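Local atomic coordinates of putative cell surface protein, similar to internalin proteins (Listeria monocytogenes EGD-e, PDB entry 5KZS), a protein that is of unknown function but, as an internalin-like leucine-rich-repeat protein of the cell surface, probably binds partner proteins. Residues A[25-30]-A[49-54]; A[99-104]-A[123-128]; A[140-145]-A[164-169]; A[185-190]-A[210-215]. One frame throughout, in Å; residues are numbered along the deposited sequence.

Contact 1: A[25-30]-A[49-54]; sequences KDMAKN and TGLGFE
D26 and N30, one helical turn apart, both hold CG opposite the carbonyl carbon and beside the backbone N (chi1 -68° and -74°), and this common torsion turns both polar groups toward the backbone of strand 50-53. N30 illustrates how a side-chain amide can stand in for a neighbouring strand. Its ND2 donates to G52 O at 2.7 Å, lying in the carbonyl plane on a lone pair, while its OD1 accepts from G52 N at 2.8 Å from a tilted direction. One planar group thus grips both backbone polar atoms of a single glycine. D26 OD2 takes E54 N at 2.7 Å from above the carboxylate plane, its other oxygen being bonded to T55 OG1. The side chains of D26 and E54 run past each other in opposite directions, with D26 OD1 only 3.0 Å from E54 OE1, a crowding of acceptors that may favour protonation of one of them. Deeper in, M27 curls inward; its CE packs on L51 CD2 at 4.0 Å, and its SE makes an oblique Met-aromatic contact with F53. Helix 21-31 thereby lies against one edge strand of the parallel sheet, consistent with the N-terminal helical cap of internalin leucine-rich repeats.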
loop_
_atom_site.group_PDB
_atom_site.type_symbol
_atom_site.label_atom_id
_atom_site.label_comp_id
_atom_site.label_asym_id
_atom_site.label_seq_id
_atom_site.Cartn_x
_atom_site.Cartn_y
_atom_site.Cartn_z
ATOM N N LYS A 25 -23.445 -4.414 -22.850
ATOM C CA LYS A 25 -24.121 -3.356 -22.123
ATOM C C LYS A 25 -23.119 -2.257 -21.757
ATOM O O LYS A 25 -23.329 -1.092 -22.092
ATOM C CB LYS A 25 -24.823 -3.930 -20.889
ATOM C CG LYS A 25 -25.692 -2.928 -20.151
ATOM C CD LYS A 25 -26.795 -3.614 -19.349
ATOM C CE LYS A 25 -27.480 -2.650 -18.375
ATOM N NZ LYS A 25 -26.630 -2.319 -17.190
ATOM N N ASP A 26 -22.007 -2.638 -21.141
ATOM C CA ASP A 26 -20.972 -1.670 -20.765
ATOM C C ASP A 26 -20.350 -0.993 -21.981
ATOM O O ASP A 26 -20.087 0.211 -21.964
ATOM C CB ASP A 26 -19.873 -2.331 -19.912
ATOM C CG ASP A 26 -20.373 -2.753 -18.533
ATOM O OD1 ASP A 26 -21.584 -2.626 -18.270
ATOM O OD2 ASP A 26 -19.555 -3.197 -17.698
HETATM N N MSE A 27 -20.128 -1.764 -23.034
HETATM C CA MSE A 27 -19.562 -1.214 -24.265
HETATM C C MSE A 27 -20.521 -0.255 -24.933
HETATM O O MSE A 27 -20.092 0.716 -25.559
HETATM C CB MSE A 27 -19.134 -2.346 -25.211
HETATM C CG MSE A 27 -17.824 -3.012 -24.790
HETATM SE SE MSE A 27 -16.296 -1.764 -24.759
HETATM C CE MSE A 27 -16.680 -0.469 -26.196
ATOM N N ALA A 28 -21.821 -0.512 -24.805
ATOM C CA ALA A 28 -22.849 0.407 -25.315
ATOM C C ALA A 28 -22.733 1.737 -24.628
ATOM O O ALA A 28 -22.674 2.777 -25.282
ATOM C CB ALA A 28 -24.242 -0.158 -25.101
ATOM N N LYS A 29 -22.678 1.677 -23.298
ATOM C CA LYS A 29 -22.458 2.854 -22.471
ATOM C C LYS A 29 -21.140 3.560 -22.811
ATOM O O LYS A 29 -21.120 4.766 -22.940
ATOM C CB LYS A 29 -22.496 2.500 -20.986
ATOM C CG LYS A 29 -22.791 3.703 -20.103
ATOM C CD LYS A 29 -22.024 3.691 -18.789
ATOM C CE LYS A 29 -22.567 4.745 -17.834
ATOM N NZ LYS A 29 -21.834 4.677 -16.540
ATOM N N ASN A 30 -20.055 2.821 -22.994
ATOM C CA ASN A 30 -18.772 3.446 -23.349
ATOM C C ASN A 30 -18.791 4.194 -24.687
ATOM O O ASN A 30 -18.087 5.180 -24.855
ATOM C CB ASN A 30 -17.648 2.402 -23.357
ATOM C CG ASN A 30 -17.230 1.963 -21.950
ATOM O OD1 ASN A 30 -16.989 2.781 -21.071
ATOM N ND2 ASN A 30 -17.121 0.660 -21.745
ATOM N N THR A 49 -11.451 7.222 -25.885
ATOM C CA THR A 49 -10.189 7.350 -25.133
ATOM C C THR A 49 -10.186 6.622 -23.774
ATOM O O THR A 49 -9.136 6.544 -23.127
ATOM C CB THR A 49 -9.772 8.831 -24.927
ATOM O OG1 THR A 49 -10.714 9.504 -24.084
ATOM C CG2 THR A 49 -9.665 9.564 -26.265
ATOM N N GLY A 50 -11.329 6.072 -23.359
ATOM C CA GLY A 50 -11.440 5.374 -22.080
ATOM C C GLY A 50 -12.519 4.316 -22.112
ATOM O O GLY A 50 -13.477 4.443 -22.852
ATOM N N LEU A 51 -12.359 3.273 -21.309
ATOM C CA LEU A 51 -13.316 2.173 -21.232
ATOM C C LEU A 51 -13.645 1.884 -19.778
ATOM O O LEU A 51 -12.771 1.481 -19.023
ATOM C CB LEU A 51 -12.715 0.914 -21.866
ATOM C CG LEU A 51 -12.392 0.953 -23.368
ATOM C CD1 LEU A 51 -11.721 -0.342 -23.789
ATOM C CD2 LEU A 51 -13.639 1.184 -24.208
ATOM N N GLY A 52 -14.892 2.101 -19.378
ATOM C CA GLY A 52 -15.367 1.715 -18.044
ATOM C C GLY A 52 -16.120 0.398 -18.087
ATOM O O GLY A 52 -16.682 0.040 -19.121
ATOM N N PHE A 53 -16.131 -0.321 -16.965
ATOM C CA PHE A 53 -16.871 -1.582 -16.844
ATOM C C PHE A 53 -17.457 -1.672 -15.461
ATOM O O PHE A 53 -16.795 -1.335 -14.489
ATOM C CB PHE A 53 -15.955 -2.792 -17.108
ATOM C CG PHE A 53 -15.318 -2.757 -18.462
ATOM C CD1 PHE A 53 -15.989 -3.251 -19.567
ATOM C CD2 PHE A 53 -14.078 -2.147 -18.642
ATOM C CE1 PHE A 53 -15.428 -3.159 -20.826
ATOM C CE2 PHE A 53 -13.514 -2.052 -19.900
ATOM C CZ PHE A 53 -14.190 -2.561 -20.993
ATOM N N GLU A 54 -18.698 -2.127 -15.376
ATOM C CA GLU A 54 -19.417 -2.176 -14.097
ATOM C C GLU A 54 -20.373 -3.362 -13.895
ATOM O O GLU A 54 -20.778 -3.625 -12.766
ATOM C CB GLU A 54 -20.159 -0.838 -13.851
ATOM C CG GLU A 54 -21.073 -0.359 -14.989
ATOM C CD GLU A 54 -20.337 0.285 -16.175
ATOM O OE1 GLU A 54 -20.825 0.155 -17.334
ATOM O OE2 GLU A 54 -19.271 0.920 -15.955
#

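Contact 2: A[99-104]-A[123-128]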
loop_
_atom_site.group_PDB
_atom_site.type_symbol
_atom_site.label_atom_id
_atom_site.label_comp_id
_atom_site.label_asym_id
_atom_site.label_seq_id
_atom_site.Cartn_x
_atom_site.Cartn_y
_atom_site.Cartn_z
ATOM N N ASN A 99 -2.306 3.556 -21.166
ATOM C CA ASN A 99 -1.440 4.193 -20.153
ATOM C C ASN A 99 -1.810 3.835 -18.718
ATOM O O ASN A 99 -0.938 3.859 -17.841
ATOM C CB ASN A 99 -1.493 5.733 -20.269
ATOM C CG ASN A 99 -0.830 6.255 -21.536
ATOM O OD1 ASN A 99 0.098 5.645 -22.080
ATOM N ND2 ASN A 99 -1.301 7.395 -22.011
ATOM N N THR A 100 -3.085 3.537 -18.471
ATOM C CA THR A 100 -3.576 3.383 -17.118
ATOM C C THR A 100 -4.552 2.236 -17.001
ATOM O O THR A 100 -5.494 2.147 -17.762
ATOM C CB THR A 100 -4.302 4.664 -16.652
ATOM O OG1 THR A 100 -3.436 5.797 -16.787
ATOM C CG2 THR A 100 -4.743 4.545 -15.186
ATOM N N LEU A 101 -4.341 1.390 -16.005
ATOM C CA LEU A 101 -5.299 0.365 -15.621
ATOM C C LEU A 101 -5.740 0.707 -14.200
ATOM O O LEU A 101 -4.892 0.910 -13.343
ATOM C CB LEU A 101 -4.636 -1.014 -15.673
ATOM C CG LEU A 101 -5.373 -2.172 -14.997
ATOM C CD1 LEU A 101 -6.698 -2.436 -15.677
ATOM C CD2 LEU A 101 -4.511 -3.412 -15.034
ATOM N N PHE A 102 -7.051 0.763 -13.957
ATOM C CA PHE A 102 -7.606 1.111 -12.644
ATOM C C PHE A 102 -8.768 0.197 -12.230
ATOM O O PHE A 102 -9.830 0.233 -12.844
ATOM C CB PHE A 102 -8.069 2.575 -12.642
ATOM C CG PHE A 102 -8.627 3.036 -11.321
ATOM C CD1 PHE A 102 -9.995 2.933 -11.046
ATOM C CD2 PHE A 102 -7.786 3.573 -10.343
ATOM C CE1 PHE A 102 -10.510 3.342 -9.831
ATOM C CE2 PHE A 102 -8.297 3.982 -9.124
ATOM C CZ PHE A 102 -9.658 3.860 -8.866
ATOM N N PHE A 103 -8.558 -0.612 -11.191
ATOM C CA PHE A 103 -9.657 -1.230 -10.450
ATOM C C PHE A 103 -10.013 -0.323 -9.278
ATOM O O PHE A 103 -9.162 0.041 -8.475
ATOM C CB PHE A 103 -9.283 -2.604 -9.915
ATOM C CG PHE A 103 -9.131 -3.650 -10.976
ATOM C CD1 PHE A 103 -7.996 -3.682 -11.781
ATOM C CD2 PHE A 103 -10.117 -4.622 -11.165
ATOM C CE1 PHE A 103 -7.848 -4.653 -12.757
ATOM C CE2 PHE A 103 -9.977 -5.591 -12.142
ATOM C CZ PHE A 103 -8.843 -5.606 -12.940
ATOM N N ASN A 104 -11.284 0.034 -9.201
ATOM C CA ASN A 104 -11.849 0.772 -8.077
ATOM C C ASN A 104 -11.929 -0.232 -6.917
ATOM O O ASN A 104 -11.975 -1.439 -7.154
ATOM C CB ASN A 104 -13.231 1.294 -8.513
ATOM C CG ASN A 104 -13.898 2.183 -7.486
ATOM O OD1 ASN A 104 -13.395 3.257 -7.120
ATOM N ND2 ASN A 104 -15.074 1.760 -7.041
ATOM N N PRO A 123 2.972 -1.794 -23.514
ATOM C CA PRO A 123 4.318 -1.221 -23.301
ATOM C C PRO A 123 4.352 0.274 -22.950
ATOM O O PRO A 123 5.394 0.768 -22.540
ATOM C CB PRO A 123 5.004 -1.445 -24.654
ATOM C CG PRO A 123 3.884 -1.439 -25.647
ATOM C CD PRO A 123 2.750 -2.122 -24.942
ATOM N N GLU A 124 3.239 0.989 -23.129
ATOM C CA GLU A 124 3.166 2.415 -22.797
ATOM C C GLU A 124 2.509 2.701 -21.419
ATOM O O GLU A 124 2.205 3.854 -21.105
ATOM C CB GLU A 124 2.443 3.158 -23.927
ATOM C CG GLU A 124 3.258 3.233 -25.209
ATOM C CD GLU A 124 2.567 4.018 -26.315
ATOM O OE1 GLU A 124 1.469 4.579 -26.066
ATOM O OE2 GLU A 124 3.127 4.076 -27.441
HETATM N N MSE A 125 2.337 1.650 -20.605
HETATM C CA MSE A 125 1.634 1.704 -19.319
HETATM C C MSE A 125 2.440 2.534 -18.361
HETATM O O MSE A 125 3.667 2.413 -18.296
HETATM C CB MSE A 125 1.444 0.275 -18.808
HETATM C CG MSE A 125 0.688 0.150 -17.501
HETATM SE SE MSE A 125 -1.242 0.314 -17.763
HETATM C CE MSE A 125 -1.626 -1.585 -17.414
ATOM N N VAL A 126 1.740 3.399 -17.630
ATOM C CA VAL A 126 2.332 4.330 -16.668
ATOM C C VAL A 126 1.815 4.099 -15.234
ATOM O O VAL A 126 2.590 4.226 -14.298
ATOM C CB VAL A 126 2.130 5.784 -17.181
ATOM C CG1 VAL A 126 2.198 6.838 -16.075
ATOM C CG2 VAL A 126 3.143 6.087 -18.283
ATOM N N THR A 127 0.547 3.735 -15.056
ATOM C CA THR A 127 -0.076 3.660 -13.736
ATOM C C THR A 127 -0.945 2.425 -13.601
ATOM O O THR A 127 -1.731 2.139 -14.488
ATOM C CB THR A 127 -0.982 4.889 -13.522
ATOM O OG1 THR A 127 -0.196 6.075 -13.652
ATOM C CG2 THR A 127 -1.677 4.862 -12.146
ATOM N N ILE A 128 -0.837 1.728 -12.476
ATOM C CA ILE A 128 -1.697 0.579 -12.169
ATOM C C ILE A 128 -2.185 0.703 -10.742
ATOM O O ILE A 128 -1.414 1.000 -9.829
ATOM C CB ILE A 128 -0.970 -0.785 -12.323
ATOM C CG1 ILE A 128 -0.483 -0.949 -13.765
ATOM C CG2 ILE A 128 -1.882 -1.959 -11.923
ATOM C CD1 ILE A 128 0.223 -2.261 -14.055
#
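The flat group that matters most here is the peptide joining N99 to T100, approached at its oxygen by two N-H groups and covered on one face by selenium. V126 N reaches N99 O at 2.7 Å, tilted 21° from the carbonyl plane, whereas T127 N meets the same oxygen at 3.2 Å, nearly in line with the C=O bond. M125 SE lies over the peptide, 3.7 Å from N99 C. Two successive amides on one acceptor mark the point where the incoming loop joins the sheet; from there the pairing becomes regular and parallel, with L101 N donating to T127 O at 3.1 Å. T100 and T127 stand side by side on one face, CG2 of T100 being 4.1 Å from CB of T127. On the other face are L101 and I128. The M125 chain, bent at chi2 (79°) and again at chi3, turns CE to within 3.5 Å of L101 CB. L101 CD2 also approaches I128 CG2, and Y119 lies against L101 from a loop. Strand 100-103 is held on its other edge by strand 76-79, through bonds of T100 and F102 with V77, while T127 and I128 pack onto Q150 and L151 of strand 150-152.

Contact 3: A[140-145]-A[164-169]; sequences PDFTGM and PDFHTI
P164 opens the second segment by laying its ring against D141, with CG 4.0 Å from D141 N. F166 comes next and runs beside F142, the two pointing the same way. Their planes are only 4° apart, yet neither ring covers the other: they meet rim to rim, F166 CE1 against F142 CE2 at 3.6 Å. The carbonyl of P140 serves both, its oxygen sitting over the centre of the F142 ring and at the edge of F166. H167 then supplies two donors to one carboxylate. Its backbone N reaches D141 OD1 at 2.9 Å, and its ND1 reaches D141 OD2 at 2.6 Å on the syn lone pair, with that oxygen almost exactly in the imidazole plane. D141 can span both because its CG is swung opposite its own N (chi1 -173°), which extends the carboxylate across the gap. T168 follows with its N donating to a water at 2.7 Å; this water in turn donates to D141 OD1 and F142 O, so it ties the two backbones together. Last, I169 sets CG2 against F142 CB at 3.9 Å and CD1 at the edge of the ring. Chemically, two N-H donors and a water gather on one carboxylate, which would stabilise its negative charge and, given the short ND1 bond, might favour a protonated imidazole.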
loop_
_atom_site.group_PDB
_atom_site.type_symbol
_atom_site.label_atom_id
_atom_site.label_comp_id
_atom_site.label_asym_id
_atom_site.label_seq_id
_atom_site.Cartn_x
_atom_site.Cartn_y
_atom_site.Cartn_z
ATOM N N PRO A 140 4.363 -9.859 -10.058
ATOM C CA PRO A 140 5.421 -10.278 -10.957
ATOM C C PRO A 140 6.510 -9.211 -11.045
ATOM O O PRO A 140 6.237 -8.015 -10.894
ATOM C CB PRO A 140 4.698 -10.419 -12.290
ATOM C CG PRO A 140 3.640 -9.371 -12.221
ATOM C CD PRO A 140 3.218 -9.279 -10.784
ATOM N N ASP A 141 7.735 -9.666 -11.257
ATOM C CA ASP A 141 8.847 -8.794 -11.566
ATOM C C ASP A 141 8.757 -8.379 -13.048
ATOM O O ASP A 141 9.335 -9.026 -13.934
ATOM C CB ASP A 141 10.137 -9.544 -11.275
ATOM C CG ASP A 141 11.355 -8.680 -11.400
ATOM O OD1 ASP A 141 11.216 -7.464 -11.700
ATOM O OD2 ASP A 141 12.462 -9.232 -11.186
ATOM N N PHE A 142 8.061 -7.267 -13.283
ATOM C CA PHE A 142 7.544 -6.883 -14.610
ATOM C C PHE A 142 8.611 -6.792 -15.687
ATOM O O PHE A 142 9.624 -6.134 -15.482
ATOM C CB PHE A 142 6.855 -5.520 -14.576
ATOM C CG PHE A 142 5.821 -5.379 -13.499
ATOM C CD1 PHE A 142 4.569 -5.961 -13.634
ATOM C CD2 PHE A 142 6.098 -4.659 -12.347
ATOM C CE1 PHE A 142 3.606 -5.816 -12.640
ATOM C CE2 PHE A 142 5.148 -4.526 -11.355
ATOM C CZ PHE A 142 3.899 -5.105 -11.500
ATOM N N THR A 143 8.352 -7.432 -16.836
ATOM C CA THR A 143 9.267 -7.450 -17.991
ATOM C C THR A 143 8.861 -6.525 -19.142
ATOM O O THR A 143 9.725 -6.069 -19.896
ATOM C CB THR A 143 9.366 -8.866 -18.577
ATOM O OG1 THR A 143 8.044 -9.373 -18.778
ATOM C CG2 THR A 143 10.114 -9.788 -17.635
ATOM N N GLY A 144 7.564 -6.244 -19.269
ATOM C CA GLY A 144 7.009 -5.606 -20.472
ATOM C C GLY A 144 6.405 -4.223 -20.331
ATOM O O GLY A 144 5.653 -3.794 -21.217
HETATM N N MSE A 145 6.737 -3.532 -19.243
HETATM C CA MSE A 145 6.208 -2.187 -18.946
HETATM C C MSE A 145 7.360 -1.286 -18.569
HETATM O O MSE A 145 7.443 -0.823 -17.428
HETATM C CB MSE A 145 5.144 -2.268 -17.849
HETATM C CG MSE A 145 4.058 -3.243 -18.284
HETATM SE SE MSE A 145 2.419 -3.078 -17.223
HETATM C CE MSE A 145 2.823 -4.288 -15.728
ATOM N N PRO A 164 8.749 -8.722 -5.197
ATOM C CA PRO A 164 10.069 -9.004 -5.773
ATOM C C PRO A 164 10.951 -7.756 -5.772
ATOM O O PRO A 164 10.431 -6.638 -5.625
ATOM C CB PRO A 164 9.722 -9.373 -7.210
ATOM C CG PRO A 164 8.580 -8.470 -7.523
ATOM C CD PRO A 164 7.795 -8.311 -6.248
ATOM N N ASP A 165 12.257 -7.936 -5.962
ATOM C CA ASP A 165 13.158 -6.796 -6.111
ATOM C C ASP A 165 13.134 -6.329 -7.557
ATOM O O ASP A 165 13.983 -6.723 -8.352
ATOM C CB ASP A 165 14.579 -7.149 -5.700
ATOM C CG ASP A 165 15.556 -5.999 -5.913
ATOM O OD1 ASP A 165 15.094 -4.857 -6.170
ATOM O OD2 ASP A 165 16.785 -6.243 -5.819
ATOM N N PHE A 166 12.201 -5.431 -7.861
ATOM C CA PHE A 166 11.842 -5.098 -9.243
ATOM C C PHE A 166 13.035 -4.691 -10.120
ATOM O O PHE A 166 13.671 -3.663 -9.871
ATOM C CB PHE A 166 10.824 -3.963 -9.270
ATOM C CG PHE A 166 9.522 -4.277 -8.583
ATOM C CD1 PHE A 166 8.549 -5.028 -9.219
ATOM C CD2 PHE A 166 9.251 -3.777 -7.311
ATOM C CE1 PHE A 166 7.340 -5.303 -8.597
ATOM C CE2 PHE A 166 8.045 -4.051 -6.681
ATOM C CZ PHE A 166 7.087 -4.815 -7.327
ATOM N N HIS A 167 13.308 -5.489 -11.158
ATOM C CA HIS A 167 14.497 -5.306 -12.012
ATOM C C HIS A 167 14.251 -4.436 -13.247
ATOM O O HIS A 167 15.131 -3.665 -13.656
ATOM C CB HIS A 167 15.075 -6.667 -12.447
ATOM C CG HIS A 167 15.603 -7.488 -11.310
ATOM N ND1 HIS A 167 14.866 -8.479 -10.697
ATOM C CD2 HIS A 167 16.789 -7.447 -10.660
ATOM C CE1 HIS A 167 15.572 -9.013 -9.718
ATOM N NE2 HIS A 167 16.743 -8.401 -9.672
ATOM N N THR A 168 13.066 -4.559 -13.834
ATOM C CA THR A 168 12.817 -4.016 -15.166
ATOM C C THR A 168 11.744 -2.905 -15.181
ATOM O O THR A 168 11.001 -2.762 -16.162
ATOM C CB THR A 168 12.455 -5.168 -16.126
ATOM O OG1 THR A 168 13.147 -6.360 -15.722
ATOM C CG2 THR A 168 12.814 -4.826 -17.566
ATOM N N ILE A 169 11.695 -2.116 -14.102
ATOM C CA ILE A 169 10.864 -0.906 -14.023
ATOM C C ILE A 169 11.649 0.266 -13.369
ATOM O O ILE A 169 11.232 0.819 -12.349
ATOM C CB ILE A 169 9.510 -1.175 -13.301
ATOM C CG1 ILE A 169 9.708 -1.880 -11.957
ATOM C CG2 ILE A 169 8.602 -2.042 -14.156
ATOM C CD1 ILE A 169 8.508 -1.784 -11.036
HETATM O O HOH W 1 10.569 -5.306 -13.044
#

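Contact 4: A[185-190]-A[210-215]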
loop_
_atom_site.group_PDB
_atom_site.type_symbol
_atom_site.label_atom_id
_atom_site.label_comp_id
_atom_site.label_asym_id
_atom_site.label_seq_id
_atom_site.Cartn_x
_atom_site.Cartn_y
_atom_site.Cartn_z
ATOM N N LEU A 185 11.021 -5.989 3.859
ATOM C CA LEU A 185 11.043 -5.496 2.485
ATOM C C LEU A 185 12.386 -5.743 1.790
ATOM O O LEU A 185 13.429 -5.589 2.401
ATOM C CB LEU A 185 10.721 -4.007 2.456
ATOM C CG LEU A 185 9.628 -3.596 1.467
ATOM C CD1 LEU A 185 8.255 -3.957 2.015
ATOM C CD2 LEU A 185 9.681 -2.107 1.178
ATOM N N PRO A 186 12.352 -6.129 0.502
ATOM C CA PRO A 186 13.554 -6.143 -0.330
ATOM C C PRO A 186 14.301 -4.813 -0.346
ATOM O O PRO A 186 13.680 -3.761 -0.387
ATOM C CB PRO A 186 12.993 -6.424 -1.723
ATOM C CG PRO A 186 11.791 -7.268 -1.470
ATOM C CD PRO A 186 11.222 -6.812 -0.159
ATOM N N ASP A 187 15.626 -4.870 -0.301
ATOM C CA ASP A 187 16.451 -3.679 -0.471
ATOM C C ASP A 187 16.530 -3.428 -1.963
ATOM O O ASP A 187 17.317 -4.057 -2.651
ATOM C CB ASP A 187 17.858 -3.885 0.113
ATOM C CG ASP A 187 18.740 -2.641 -0.015
ATOM O OD1 ASP A 187 18.228 -1.566 -0.397
ATOM O OD2 ASP A 187 19.951 -2.730 0.279
ATOM N N PHE A 188 15.722 -2.499 -2.457
ATOM C CA PHE A 188 15.544 -2.343 -3.896
ATOM C C PHE A 188 16.797 -1.805 -4.575
ATOM O O PHE A 188 17.388 -0.824 -4.124
ATOM C CB PHE A 188 14.355 -1.442 -4.205
ATOM C CG PHE A 188 13.064 -1.930 -3.621
ATOM C CD1 PHE A 188 12.435 -3.050 -4.136
ATOM C CD2 PHE A 188 12.474 -1.268 -2.549
ATOM C CE1 PHE A 188 11.237 -3.503 -3.599
ATOM C CE2 PHE A 188 11.277 -1.715 -2.009
ATOM C CZ PHE A 188 10.654 -2.834 -2.536
ATOM N N GLN A 189 17.187 -2.463 -5.665
ATOM C CA GLN A 189 18.438 -2.170 -6.356
ATOM C C GLN A 189 18.291 -1.298 -7.620
ATOM O O GLN A 189 19.199 -0.536 -7.937
ATOM C CB GLN A 189 19.163 -3.486 -6.674
ATOM C CG GLN A 189 19.528 -4.314 -5.442
ATOM C CD GLN A 189 20.543 -3.623 -4.534
ATOM O OE1 GLN A 189 20.296 -3.400 -3.339
ATOM N NE2 GLN A 189 21.684 -3.258 -5.106
ATOM N N ASN A 190 17.174 -1.388 -8.338
ATOM C CA ASN A 190 16.979 -0.529 -9.520
ATOM C C ASN A 190 15.659 0.286 -9.484
ATOM O O ASN A 190 14.926 0.376 -10.481
ATOM C CB ASN A 190 17.125 -1.366 -10.809
ATOM C CG ASN A 190 17.477 -0.517 -12.035
ATOM O OD1 ASN A 190 18.230 0.455 -11.938
ATOM N ND2 ASN A 190 16.942 -0.896 -13.202
ATOM N N ASN A 210 17.437 -1.127 5.672
ATOM C CA ASN A 210 18.009 0.213 5.623
ATOM C C ASN A 210 18.423 0.496 4.187
ATOM O O ASN A 210 19.549 0.224 3.795
ATOM C CB ASN A 210 19.196 0.313 6.587
ATOM C CG ASN A 210 19.659 1.742 6.820
ATOM O OD1 ASN A 210 18.958 2.706 6.501
ATOM N ND2 ASN A 210 20.844 1.888 7.406
ATOM N N PHE A 211 17.506 1.073 3.416
ATOM C CA PHE A 211 17.628 1.124 1.944
ATOM C C PHE A 211 18.915 1.781 1.430
ATOM O O PHE A 211 19.162 2.959 1.702
ATOM C CB PHE A 211 16.415 1.839 1.325
ATOM C CG PHE A 211 15.106 1.149 1.588
ATOM C CD1 PHE A 211 14.878 -0.138 1.127
ATOM C CD2 PHE A 211 14.100 1.785 2.297
ATOM C CE1 PHE A 211 13.670 -0.770 1.383
ATOM C CE2 PHE A 211 12.894 1.156 2.548
ATOM C CZ PHE A 211 12.676 -0.118 2.099
ATOM N N THR A 212 19.705 1.017 0.673
ATOM C CA THR A 212 21.021 1.464 0.188
ATOM C C THR A 212 20.993 2.302 -1.100
ATOM O O THR A 212 21.868 3.151 -1.300
ATOM C CB THR A 212 21.971 0.261 -0.039
ATOM O OG1 THR A 212 21.316 -0.745 -0.814
ATOM C CG2 THR A 212 22.398 -0.347 1.291
ATOM N N ASN A 213 19.997 2.068 -1.959
ATOM C CA ASN A 213 20.015 2.580 -3.326
ATOM C C ASN A 213 18.701 3.240 -3.776
ATOM O O ASN A 213 18.273 3.067 -4.930
ATOM C CB ASN A 213 20.386 1.432 -4.270
ATOM C CG ASN A 213 20.865 1.920 -5.624
ATOM O OD1 ASN A 213 21.448 3.000 -5.741
ATOM N ND2 ASN A 213 20.610 1.131 -6.657
ATOM N N LEU A 214 18.076 4.010 -2.883
ATOM C CA LEU A 214 16.879 4.787 -3.217
ATOM C C LEU A 214 17.258 6.257 -3.402
ATOM O O LEU A 214 16.825 7.128 -2.653
ATOM C CB LEU A 214 15.805 4.608 -2.140
ATOM C CG LEU A 214 15.215 3.201 -2.042
ATOM C CD1 LEU A 214 14.208 3.123 -0.915
ATOM C CD2 LEU A 214 14.552 2.779 -3.339
ATOM N N SER A 215 18.045 6.506 -4.448
ATOM C CA SER A 215 18.650 7.820 -4.739
ATOM C C SER A 215 17.715 9.039 -4.814
ATOM O O SER A 215 18.183 10.170 -4.675
ATOM C CB SER A 215 19.421 7.750 -6.063
ATOM O OG SER A 215 20.310 6.651 -6.069
HETATM O O HOH W 2 17.768 0.764 -1.874
#
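Segments 185-190 and 210-215 adopt no regular helix or strand, but their chains keep in step, with D187 beside F211 (CA atoms 5.5 Å apart) and Q189 beside N213. Side chains and one water do the joining. D187 holds CG opposite its own N (chi1 -178°), which carries the carboxylate over to T212. There OD2 accepts from T212 OG1 at 2.6 Å and OD1 from T212 N at 3.2 Å, both on the syn side, so that hydroxyl and amide of a single residue clasp the two oxygens. The threonine can do this because its OG1 sits between backbone N and carbonyl carbon (chi1 49°). A water donates to D187 OD1 and F188 O while accepting from N213 N at 2.6 Å, bridging the chains beside the carboxylate. Farther along, N213 ND2 makes a weak bond to Q189 O. On the apolar side F211 is framed at its edge: P186 O is 3.5 Å from CE1, and L185 CD2 is 3.7 Å from CZ. The F188 ring runs alongside F211 in the same direction, its CD2 4.1 Å from F211 CE1, and has P186 O over its centre. Phenylalanines turned inward and an aspartate reaching for the next turn of chain are the means by which consecutive turns of this leucine-rich-repeat solenoid stack on the side away from its parallel sheet.

How the contacts relate
Contacts 1 and 2 belong to the same parallel sheet, their centres about 16 Å apart: contact 1 closes one edge with a helix, whereas contact 2 joins two inner strands through their backbones. Contacts 3 and 4 lie in the loops between strands, where side-chain carboxylates and bridging waters replace regular pairing. All four are partly buried; the phenylalanines of contacts 3 and 4 are buried, while contact 1 also buries a carboxylate, that of D26. They form a nearly continuous series from contact 2 onward. M145 of contact 3 packs on M125 and I128 of contact 2, and D165 of contact 3 probably bonds Q189 N of contact 4, repeating the aspartate-to-amide reach of D141 and D187.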